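Local structure of superoxide dismutase (Anaplasma phagocytophilum, 3JS4) at residues A137-T140 with S141-Q145; N198-K201 with K202-V206. The protein probably protects the cell by converting superoxide radicals into oxygen and hydrogen peroxide, using an iron ion that is alternately reduced and oxidised. All coordinates share one frame; numbering follows the deposited sequence.

Interaction 1 of 2, residues A137-T140 with S141-Q145; sequences AFTT and SGLGQ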
loop_
_atom_site.group_PDB
_atom_site.type_symbol
_atom_site.label_atom_id
_atom_site.label_comp_id
_atom_site.label_asym_id
_atom_site.label_seq_id
_atom_site.Cartn_x
_atom_site.Cartn_y
_atom_site.Cartn_z
ATOM N N ALA A 137 5.576 7.949 -14.157
ATOM C CA ALA A 137 4.176 8.056 -13.740
ATOM C C ALA A 137 4.082 7.837 -12.230
ATOM O O ALA A 137 3.384 8.568 -11.534
ATOM C CB ALA A 137 3.317 7.042 -14.479
ATOM N N PHE A 138 4.804 6.832 -11.743
ATOM C CA PHE A 138 4.814 6.510 -10.335
ATOM C C PHE A 138 5.382 7.675 -9.525
ATOM O O PHE A 138 4.828 8.020 -8.482
ATOM C CB PHE A 138 5.613 5.222 -10.092
ATOM C CG PHE A 138 5.260 4.514 -8.810
ATOM C CD1 PHE A 138 5.984 4.745 -7.655
ATOM C CD2 PHE A 138 4.194 3.614 -8.766
ATOM C CE1 PHE A 138 5.661 4.073 -6.459
ATOM C CE2 PHE A 138 3.868 2.944 -7.579
ATOM C CZ PHE A 138 4.610 3.183 -6.416
ATOM N N THR A 139 6.462 8.294 -10.017
ATOM C CA THR A 139 7.116 9.397 -9.296
ATOM C C THR A 139 6.221 10.643 -9.282
ATOM O O THR A 139 6.040 11.277 -8.242
ATOM C CB THR A 139 8.520 9.729 -9.894
ATOM O OG1 THR A 139 9.352 8.556 -9.856
ATOM C CG2 THR A 139 9.205 10.857 -9.118
ATOM N N THR A 140 5.629 10.953 -10.439
ATOM C CA THR A 140 4.726 12.093 -10.595
ATOM C C THR A 140 3.540 11.954 -9.655
ATOM O O THR A 140 3.071 12.936 -9.056
ATOM C CB THR A 140 4.241 12.174 -12.068
ATOM O OG1 THR A 140 5.370 12.437 -12.909
ATOM C CG2 THR A 140 3.189 13.273 -12.287
ATOM N N SER A 141 3.031 10.727 -9.561
ATOM C CA SER A 141 1.858 10.463 -8.746
ATOM C C SER A 141 2.199 10.668 -7.260
ATOM O O SER A 141 1.422 11.260 -6.511
ATOM C CB SER A 141 1.318 9.066 -9.015
ATOM O OG SER A 141 0.268 8.742 -8.120
ATOM N N GLY A 142 3.380 10.229 -6.854
ATOM C CA GLY A 142 3.767 10.380 -5.457
ATOM C C GLY A 142 3.974 11.825 -5.046
ATOM O O GLY A 142 3.593 12.213 -3.952
ATOM N N LEU A 143 4.582 12.622 -5.920
ATOM C CA LEU A 143 4.871 14.029 -5.605
ATOM C C LEU A 143 3.591 14.867 -5.749
ATOM O O LEU A 143 3.500 15.983 -5.211
ATOM C CB LEU A 143 6.009 14.569 -6.495
ATOM C CG LEU A 143 7.354 13.838 -6.415
ATOM C CD1 LEU A 143 8.368 14.291 -7.483
ATOM C CD2 LEU A 143 7.944 13.983 -5.012
ATOM N N GLY A 144 2.612 14.303 -6.460
ATOM C CA GLY A 144 1.344 14.957 -6.746
ATOM C C GLY A 144 0.278 14.799 -5.667
ATOM O O GLY A 144 -0.679 15.556 -5.644
ATOM N N GLN A 145 0.443 13.813 -4.775
ATOM C CA GLN A 145 -0.504 13.598 -3.678
ATOM C C GLN A 145 -0.207 14.547 -2.514
ATOM O O GLN A 145 0.724 14.319 -1.708
ATOM C CB GLN A 145 -0.469 12.140 -3.185
ATOM C CG GLN A 145 -1.562 11.827 -2.128
ATOM C CD GLN A 145 -2.970 12.228 -2.596
ATOM O OE1 GLN A 145 -3.456 11.766 -3.637
ATOM N NE2 GLN A 145 -3.623 13.086 -1.828
#
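The peptide carbonyl of Thr139 receives Leu143 N at 3.1 Å, the donor tilted 17° from the carbonyl plane. The same oxygen is flanked by Leu143 CG, which comes to 3.4 Å. Ala137 O is approached in a similar way by Ser141, whose N bonds to it at 2.9 Å while CB packs on it at 3.3 Å. Both this donor and Gly142 N, bonded to Phe138 O at 3.1 Å, stand farther off their carbonyl planes, at 27°. Phe138 CB is directed away from residues 141-145, and its ring meets that of Phe134 at an oblique angle and packs among Val151, Val164 and Leu208. These contacts belong to helix 131-144 in the C-terminal domain of the iron/manganese superoxide dismutase family. Phe138 and Ser141 place one flank of the helix against the antiparallel sheet, touching strands 149-156 and 161-168, whereas Thr139 and Leu143 adjoin helix 200-211. The Phe138 side chain lies about 14 Å from the bound iron ion. Thr139 and Leu143 lie side by side and point the same way, one turn apart. Their methyls, CG2 of Thr139 and CD1 of Leu143, touch at 3.9 Å. Thr139 is turned for this by its chi1 of -58°: OG1 sits beside the backbone N and bonds back to Asn135 O, which leaves CG2 for the leucine. Thr140 repeats the pattern, its OG1 returning to Asn136 O, so each hydroxyl is satisfied by a carbonyl of the preceding turn. At Gly144 the bonding slackens: its N makes weak bonds to Thr140 O, at 3.0 Å, and to Ser141 O.

Interaction 2 of 2, residues N198-K201 with K202-V206; sequences NLRK and KYIDV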
loop_
_atom_site.group_PDB
_atom_site.type_symbol
_atom_site.label_atom_id
_atom_site.label_comp_id
_atom_site.label_asym_id
_atom_site.label_seq_id
_atom_site.Cartn_x
_atom_site.Cartn_y
_atom_site.Cartn_z
ATOM N N ASN A 198 12.090 16.221 4.574
ATOM C CA ASN A 198 11.090 16.679 3.610
ATOM C C ASN A 198 11.329 16.262 2.135
ATOM O O ASN A 198 10.552 16.637 1.269
ATOM C CB ASN A 198 10.896 18.204 3.735
ATOM C CG ASN A 198 12.122 18.999 3.324
ATOM O OD1 ASN A 198 13.249 18.674 3.690
ATOM N ND2 ASN A 198 11.901 20.069 2.575
ATOM N N LEU A 199 12.390 15.494 1.853
ATOM C CA LEU A 199 12.702 15.101 0.467
ATOM C C LEU A 199 11.944 13.839 0.022
ATOM O O LEU A 199 12.535 12.751 -0.121
ATOM C CB LEU A 199 14.232 14.956 0.244
ATOM C CG LEU A 199 15.130 16.099 0.786
ATOM C CD1 LEU A 199 16.644 15.873 0.561
ATOM C CD2 LEU A 199 14.726 17.448 0.205
ATOM N N ARG A 200 10.641 13.990 -0.224
ATOM C CA ARG A 200 9.810 12.867 -0.633
ATOM C C ARG A 200 10.338 12.231 -1.925
ATOM O O ARG A 200 10.331 11.006 -2.064
ATOM C CB ARG A 200 8.335 13.269 -0.786
ATOM C CG ARG A 200 7.425 12.091 -1.119
ATOM C CD ARG A 200 5.993 12.499 -1.405
ATOM N NE ARG A 200 5.301 12.980 -0.208
ATOM C CZ ARG A 200 4.026 13.351 -0.195
ATOM N NH1 ARG A 200 3.314 13.266 -1.313
ATOM N NH2 ARG A 200 3.459 13.777 0.934
ATOM N N LYS A 201 10.821 13.054 -2.851
ATOM C CA LYS A 201 11.381 12.517 -4.095
ATOM C C LYS A 201 12.530 11.549 -3.844
ATOM O O LYS A 201 12.610 10.533 -4.516
ATOM C CB LYS A 201 11.839 13.609 -5.066
ATOM C CG LYS A 201 12.126 13.032 -6.469
ATOM C CD LYS A 201 12.542 14.075 -7.470
ATOM C CE LYS A 201 12.646 13.466 -8.888
ATOM N NZ LYS A 201 13.666 12.352 -8.937
ATOM N N LYS A 202 13.418 11.868 -2.898
ATOM C CA LYS A 202 14.521 10.958 -2.588
ATOM C C LYS A 202 14.000 9.598 -2.163
ATOM O O LYS A 202 14.483 8.584 -2.630
ATOM C CB LYS A 202 15.472 11.522 -1.521
ATOM C CG LYS A 202 16.879 11.533 -2.016
ATOM C CD LYS A 202 17.900 11.857 -0.929
ATOM C CE LYS A 202 19.250 11.257 -1.300
ATOM N NZ LYS A 202 20.317 11.590 -0.300
ATOM N N TYR A 203 12.990 9.593 -1.295
ATOM C CA TYR A 203 12.329 8.350 -0.864
ATOM C C TYR A 203 11.631 7.617 -2.018
ATOM O O TYR A 203 11.687 6.391 -2.096
ATOM C CB TYR A 203 11.312 8.650 0.253
ATOM C CG TYR A 203 10.216 7.617 0.468
ATOM C CD1 TYR A 203 10.484 6.397 1.094
ATOM C CD2 TYR A 203 8.901 7.903 0.140
ATOM C CE1 TYR A 203 9.464 5.459 1.320
ATOM C CE2 TYR A 203 7.885 6.983 0.353
ATOM C CZ TYR A 203 8.166 5.769 0.961
ATOM O OH TYR A 203 7.148 4.851 1.191
ATOM N N ILE A 204 10.961 8.356 -2.899
ATOM C CA ILE A 204 10.313 7.720 -4.066
ATOM C C ILE A 204 11.369 7.076 -4.993
ATOM O O ILE A 204 11.172 5.962 -5.500
ATOM C CB ILE A 204 9.404 8.702 -4.861
ATOM C CG1 ILE A 204 8.264 9.211 -3.969
ATOM C CG2 ILE A 204 8.792 7.993 -6.092
ATOM C CD1 ILE A 204 7.477 10.363 -4.564
ATOM N N ASP A 205 12.485 7.780 -5.193
ATOM C CA ASP A 205 13.593 7.271 -5.992
ATOM C C ASP A 205 14.113 5.970 -5.430
ATOM O O ASP A 205 14.288 5.003 -6.170
ATOM C CB ASP A 205 14.737 8.276 -6.080
ATOM C CG ASP A 205 14.389 9.504 -6.901
ATOM O OD1 ASP A 205 13.335 9.524 -7.579
ATOM O OD2 ASP A 205 15.196 10.459 -6.869
ATOM N N VAL A 206 14.341 5.953 -4.118
ATOM C CA VAL A 206 14.825 4.776 -3.435
ATOM C C VAL A 206 13.815 3.615 -3.517
ATOM O O VAL A 206 14.198 2.454 -3.731
ATOM C CB VAL A 206 15.179 5.113 -1.984
ATOM C CG1 VAL A 206 15.313 3.856 -1.171
ATOM C CG2 VAL A 206 16.472 5.916 -1.938
#
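Lys201 and Asp205 slant across each other one turn apart, forming an i to i+4 salt bridge on the first turns of helix 200-211, part of the C-terminal domain of the dismutase fold. The lysine chain runs extended and bends only at its last torsion, chi4 -60°, which brings NZ round to the carboxylate. NZ bonds to the syn lone pair of Asp205 OD1 at 3.2 Å, and OD2 takes a second, weak bond. Lys201 O lies over the flat face of the Asp205 carboxylate, 3.1 Å from CG; Asp205 N bonds to that same oxygen. The lysine's charge probably offsets the crowding of acceptors there. Arg200 and Ile204 cross at a slant as well, through carbon: Arg200 CG meets Ile204 CD1 at 3.9 Å. With CG anti to the backbone N, chi1 -176°, and a bend at chi3, the arginine chain leaves the helix start and carries its guanidinium to Gln145 O and Gly142 O (through NH1), Gly147 O (NH2) and Tyr192 OH (NE). Leu199, centre of an inverse gamma turn, is the N-cap residue; its O takes weak bonds from Lys202 N and Tyr203 N. The Tyr203 hydroxyl bonds to Asp186 O, the main-chain carbonyl of an iron ligand, and to Tyr104 OH. At the root of this side chain, Arg200 O lies at the ring edge, near the ring plane, and 3.4 Å from Tyr203 CB.

From the N terminus, interaction 1 comes first, at the end of helix 131-144; interaction 2 opens later, at the start of helix 200-211. Each is one unbroken run of chain, so neither closes a long loop, and the two follow in series without nesting or crossing. The chain between them includes strands 149-156, 161-168 and 179-186 and the iron ligands Asp186 and His190. In space their centres are about 11 Å apart and they touch: Leu143 CD2 packs on Ile204 CD1 at 3.7 Å, and Arg200 NH1 probably bonds to Gly142 O and Gln145 O. Together they join the two helices, with interaction 1 turned to the sheet and interaction 2 reaching toward the iron site.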